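Local atomic coordinates of arginase 1, mitochondrial (Arabidopsis thaliana, PDB entry 6VSU), a protein that hydrolyses L-arginine to urea and L-ornithine at a pair of manganese ions, and also converts agmatine to putrescine. Residues D168-F173 against S203-G208; I187-Y192 against G212-V217. One frame throughout, in Å; residues are numbered along the deposited sequence.

The two contacts lie on one side of the chain's centre, their own centres about 13 Å apart, and both draw on helix 206-215: contact 1 uses its first turn, contact 2 its last. Along the chain the segments alternate, 168-173, 187-192, 203-208 and 212-217, segment 187-192 beginning on the last turn of helix 183-189 and strand 193-201 coming before 203-208, toward the edge of the eight-stranded parallel sheet where strand 218-221 is outermost within this chain. Contact 1 borders the ornithine and one manganese ion, whereas contact 2 is a surface contact between helix ends. They touch directly: Ile-169 CD1 packs 3.7 Å from Val-217 CG2, joining an ornithine-site residue to the residues that follow helix 206-215.

Contact 1 of 2, residues D168-F173 against S203-G208; sequences DIYDCF and SINQEG. With MN (manganese (II) ion), chain B; ORN (L-ornithine), chain C.
The ring of Tyr-170 meets the carboxylate of Glu-207 at its edge, OE1 lying near the ring plane 3.4 Å from CD1, with the two planes 85° apart. Also at the edge is OXT of L-ornithine, while one face carries Phe-173 CD1, 3.5 Å above the ring centre. The amide of Asn-205 crosses the phenol end, ND2 3.5 Å from Tyr-170 OH, and Asn-78 of a neighbouring subunit packs on Asn-205.

Glu-207 OE2 accepts the backbone N-H of Asp-171 at 3.0 Å in a nearly straight bond (163°) and takes a second bond from a water that also receives Cys-172 N-H. An extended chain, with CG anti to the backbone N (chi1 -175°), carries this carboxylate to the loop. Asn-205 is the N-cap of helix 206-215, its OD1 accepting Gly-208 N at 3.1 Å.

Tyr-170 OH donates to ornithine O at 2.8 Å; a phenylalanine here would probably leave that carboxylate oxygen without this donor. At the ligand's other end, Asp-168 binds manganese through OD2 at 1.9 Å, a site completed by His-140, Asp-164, Asp-249 and waters. One loop thus supplies both a manganese ligand and the tyrosine gripping the product's carboxylate in the active site.

The loop after strand 158-163 is also hydrogen-bonded by Arg-186 of helix 183-189, at Asp-171 O, and by Gln-211 of helix 206-215, at Ile-169 O.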
# COMPACT_ATOMS: atom_id res chain seq x y z
N ASP E 168 -21.10 -8.24 -21.30
CA ASP E 168 -22.12 -8.61 -20.28
C ASP E 168 -23.38 -9.20 -20.92
O ASP E 168 -24.52 -8.81 -20.56
CB ASP E 168 -22.36 -7.41 -19.38
CG ASP E 168 -21.12 -7.07 -18.58
OD1 ASP E 168 -20.25 -7.94 -18.45
OD2 ASP E 168 -21.05 -5.95 -18.08
N ILE E 169 -23.24 -10.16 -21.80
CA ILE E 169 -24.38 -10.57 -22.65
C ILE E 169 -24.52 -12.09 -22.70
O ILE E 169 -25.28 -12.62 -23.58
CB ILE E 169 -24.18 -9.88 -23.99
CG1 ILE E 169 -25.54 -9.63 -24.61
CG2 ILE E 169 -23.23 -10.62 -24.92
CD1 ILE E 169 -25.44 -8.78 -25.86
N TYR E 170 -23.87 -12.78 -21.77
CA TYR E 170 -24.09 -14.22 -21.54
C TYR E 170 -25.57 -14.38 -21.17
O TYR E 170 -26.18 -13.54 -20.53
CB TYR E 170 -23.27 -14.77 -20.36
CG TYR E 170 -21.77 -14.80 -20.48
CD1 TYR E 170 -21.13 -15.90 -21.02
CD2 TYR E 170 -20.99 -13.78 -19.96
CE1 TYR E 170 -19.75 -16.00 -21.04
CE2 TYR E 170 -19.61 -13.86 -20.01
CZ TYR E 170 -18.97 -14.97 -20.55
OH TYR E 170 -17.60 -15.09 -20.60
N ASP E 171 -26.15 -15.44 -21.67
CA ASP E 171 -27.54 -15.81 -21.39
C ASP E 171 -27.75 -15.88 -19.87
O ASP E 171 -28.73 -15.31 -19.36
CB ASP E 171 -27.87 -17.13 -22.09
CG ASP E 171 -29.28 -17.56 -21.75
OD1 ASP E 171 -30.19 -16.72 -21.93
OD2 ASP E 171 -29.42 -18.65 -21.22
N CYS E 172 -26.87 -16.59 -19.17
CA CYS E 172 -27.09 -16.96 -17.75
C CYS E 172 -25.75 -17.35 -17.11
O CYS E 172 -25.54 -18.57 -16.94
CB CYS E 172 -28.02 -18.16 -17.66
SG CYS E 172 -28.76 -18.26 -16.02
N PHE E 173 -24.88 -16.36 -16.87
CA PHE E 173 -23.53 -16.57 -16.31
C PHE E 173 -23.62 -17.28 -14.95
O PHE E 173 -24.20 -16.76 -14.01
CB PHE E 173 -22.78 -15.26 -16.13
CG PHE E 173 -21.29 -15.48 -16.07
CD1 PHE E 173 -20.62 -15.95 -17.19
CD2 PHE E 173 -20.59 -15.28 -14.89
CE1 PHE E 173 -19.25 -16.20 -17.14
CE2 PHE E 173 -19.23 -15.56 -14.84
CZ PHE E 173 -18.56 -16.04 -15.95
N SER E 203 -12.49 -8.26 -23.58
CA SER E 203 -12.65 -9.59 -22.96
C SER E 203 -13.99 -10.13 -23.44
O SER E 203 -15.06 -9.72 -22.92
CB SER E 203 -12.55 -9.52 -21.44
OG SER E 203 -12.82 -10.80 -20.86
N ILE E 204 -13.95 -11.01 -24.43
CA ILE E 204 -15.19 -11.55 -25.04
C ILE E 204 -14.84 -12.91 -25.63
O ILE E 204 -13.67 -13.13 -26.07
CB ILE E 204 -15.73 -10.54 -26.08
CG1 ILE E 204 -17.01 -11.03 -26.75
CG2 ILE E 204 -14.70 -10.18 -27.12
CD1 ILE E 204 -17.72 -9.95 -27.50
N ASN E 205 -15.82 -13.80 -25.60
CA ASN E 205 -15.62 -15.16 -26.14
C ASN E 205 -16.68 -15.43 -27.19
O ASN E 205 -17.48 -14.53 -27.44
CB ASN E 205 -15.61 -16.18 -25.01
CG ASN E 205 -16.90 -16.28 -24.23
OD1 ASN E 205 -17.90 -15.59 -24.46
ND2 ASN E 205 -16.91 -17.22 -23.32
N GLN E 206 -16.72 -16.63 -27.73
CA GLN E 206 -17.65 -16.98 -28.82
C GLN E 206 -19.08 -16.73 -28.34
O GLN E 206 -19.79 -16.05 -29.12
CB GLN E 206 -17.45 -18.38 -29.39
CG GLN E 206 -17.97 -18.50 -30.83
CD GLN E 206 -17.64 -17.34 -31.77
OE1 GLN E 206 -16.50 -16.88 -31.91
NE2 GLN E 206 -18.66 -16.80 -32.42
N GLU E 207 -19.45 -17.16 -27.12
CA GLU E 207 -20.81 -16.90 -26.57
C GLU E 207 -21.11 -15.39 -26.63
O GLU E 207 -22.17 -15.02 -27.07
CB GLU E 207 -21.06 -17.47 -25.16
CG GLU E 207 -22.52 -17.26 -24.71
CD GLU E 207 -23.07 -17.74 -23.35
OE1 GLU E 207 -22.40 -18.57 -22.69
OE2 GLU E 207 -24.23 -17.31 -22.99
N GLY E 208 -20.20 -14.52 -26.26
CA GLY E 208 -20.44 -13.07 -26.34
C GLY E 208 -20.68 -12.59 -27.77
O GLY E 208 -21.52 -11.65 -27.93
MN MN B . -19.85 -4.79 -17.10
N ORN C . -15.07 -13.66 -16.30
CA ORN C . -16.22 -12.81 -16.71
CB ORN C . -15.99 -11.38 -16.25
CG ORN C . -17.25 -10.53 -16.18
CD ORN C . -16.97 -9.11 -15.70
NE ORN C . -18.01 -8.13 -16.01
C ORN C . -16.39 -12.86 -18.23
O ORN C . -15.88 -13.80 -18.84
OXT ORN C . -17.04 -11.95 -18.74
O HOH W 1 -18.27 -6.20 -17.32
O HOH W 2 -24.66 -18.27 -20.32
O HOH W 3 -19.98 -6.64 -15.54

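Contact 2 of 2, residues I187-Y192 against G212-V217; sequences IMEGGY and GKRFGV
Met-188 and Phe-215 run alongside one another pointing opposite ways, and the methylene of the methionine, not its sulfur, meets the ring. Its CB stands over one face, 3.7 Å from the ring centroid and 24° off the normal, a CH-pi contact offset toward the rim near CG. Bends at chi2 and chi3 (-46° and -77°) then curl the chain back, bringing CE within 3.6 Å of Phe-215 O. Arg-214 CG lies across the opposite face, sandwiching the phenylalanine, and the guanidinium lays a face on Phe-215 CZ.

Gly-191 and Gly-216, both at positive phi, form Schellman motifs after helices 183-189 and 206-215; on the sheet side of the packing, Met-188 and Val-217 share Leu-196 of strand 193-201.

Glu-189 approaches near the far end of the ring, its CG 4.0 Å from Phe-215 CZ. Its carboxylate does not pair directly with Arg-214: OE2 stays 4.3 Å from NH2, and two waters bridge the gap, each donating to OE2 at 2.7 Å, one accepting from NH1 and the other from NH2. The direct partners lie nearby, Arg-186 in a salt bridge with Glu-189 OE2 and Gln-211 OE1 accepting from Arg-214 NH1.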
# COMPACT_ATOMS: atom_id res chain seq x y z
N ILE E 187 -31.52 -6.93 -21.02
CA ILE E 187 -32.02 -5.68 -21.64
C ILE E 187 -32.44 -5.95 -23.10
O ILE E 187 -33.49 -5.43 -23.53
CB ILE E 187 -30.97 -4.56 -21.49
CG1 ILE E 187 -30.88 -3.99 -20.08
CG2 ILE E 187 -31.21 -3.46 -22.50
CD1 ILE E 187 -29.64 -3.11 -19.88
N MET E 188 -31.64 -6.69 -23.87
CA MET E 188 -31.96 -6.89 -25.30
C MET E 188 -33.17 -7.83 -25.39
O MET E 188 -34.01 -7.58 -26.25
CB MET E 188 -30.76 -7.39 -26.11
CG MET E 188 -29.59 -6.40 -26.25
SD MET E 188 -30.03 -4.67 -26.69
CE MET E 188 -30.35 -4.95 -28.42
N GLU E 189 -33.36 -8.81 -24.49
CA GLU E 189 -34.56 -9.70 -24.50
C GLU E 189 -35.86 -8.89 -24.22
O GLU E 189 -36.92 -9.29 -24.69
CB GLU E 189 -34.51 -10.76 -23.41
CG GLU E 189 -33.55 -11.87 -23.73
CD GLU E 189 -33.05 -12.64 -22.52
OE1 GLU E 189 -33.49 -12.37 -21.38
OE2 GLU E 189 -32.24 -13.57 -22.72
N GLY E 190 -35.78 -7.79 -23.50
CA GLY E 190 -36.99 -7.04 -23.10
C GLY E 190 -37.45 -5.99 -24.12
O GLY E 190 -38.49 -5.36 -23.86
N GLY E 191 -36.70 -5.74 -25.21
CA GLY E 191 -37.11 -4.71 -26.20
C GLY E 191 -36.89 -3.26 -25.71
O GLY E 191 -37.55 -2.31 -26.26
N TYR E 192 -36.04 -3.06 -24.70
CA TYR E 192 -35.86 -1.71 -24.08
C TYR E 192 -34.91 -0.87 -24.95
O TYR E 192 -34.94 0.36 -24.88
CB TYR E 192 -35.38 -1.79 -22.63
CG TYR E 192 -36.25 -2.67 -21.77
CD1 TYR E 192 -37.58 -2.39 -21.57
CD2 TYR E 192 -35.73 -3.77 -21.12
CE1 TYR E 192 -38.39 -3.23 -20.82
CE2 TYR E 192 -36.53 -4.63 -20.37
CZ TYR E 192 -37.86 -4.37 -20.22
OH TYR E 192 -38.61 -5.22 -19.46
N GLY E 212 -24.16 -11.18 -29.38
CA GLY E 212 -24.21 -9.89 -30.11
C GLY E 212 -24.93 -10.01 -31.47
O GLY E 212 -25.84 -9.21 -31.74
N LYS E 213 -24.66 -11.07 -32.22
CA LYS E 213 -25.32 -11.32 -33.52
C LYS E 213 -26.80 -11.55 -33.28
O LYS E 213 -27.58 -10.92 -33.94
CB LYS E 213 -24.69 -12.51 -34.22
CG LYS E 213 -23.21 -12.35 -34.50
CD LYS E 213 -22.84 -13.25 -35.64
CE LYS E 213 -21.39 -13.13 -36.03
NZ LYS E 213 -21.10 -14.12 -37.11
N ARG E 214 -27.14 -12.33 -32.25
CA ARG E 214 -28.55 -12.69 -31.95
C ARG E 214 -29.35 -11.41 -31.69
O ARG E 214 -30.55 -11.37 -32.08
CB ARG E 214 -28.63 -13.63 -30.75
CG ARG E 214 -30.03 -13.91 -30.25
CD ARG E 214 -30.04 -15.00 -29.20
NE ARG E 214 -31.30 -15.08 -28.50
CZ ARG E 214 -31.43 -15.28 -27.20
NH1 ARG E 214 -30.35 -15.43 -26.41
NH2 ARG E 214 -32.64 -15.33 -26.67
N PHE E 215 -28.75 -10.40 -31.09
CA PHE E 215 -29.50 -9.19 -30.70
C PHE E 215 -29.17 -8.01 -31.60
O PHE E 215 -29.72 -6.94 -31.36
CB PHE E 215 -29.26 -8.83 -29.23
CG PHE E 215 -29.77 -9.86 -28.27
CD1 PHE E 215 -31.11 -10.20 -28.22
CD2 PHE E 215 -28.88 -10.50 -27.42
CE1 PHE E 215 -31.56 -11.16 -27.33
CE2 PHE E 215 -29.34 -11.45 -26.52
CZ PHE E 215 -30.68 -11.79 -26.49
N GLY E 216 -28.25 -8.18 -32.54
CA GLY E 216 -27.83 -7.06 -33.41
C GLY E 216 -27.11 -5.97 -32.64
O GLY E 216 -27.39 -4.76 -32.87
N VAL E 217 -26.26 -6.36 -31.72
CA VAL E 217 -25.45 -5.42 -30.88
C VAL E 217 -24.32 -4.90 -31.77
O VAL E 217 -23.80 -5.68 -32.59
CB VAL E 217 -24.91 -6.15 -29.63
CG1 VAL E 217 -24.02 -5.29 -28.77
CG2 VAL E 217 -26.04 -6.67 -28.81
O HOH W 4 -30.01 -14.66 -23.87
O HOH W 5 -33.32 -15.72 -24.02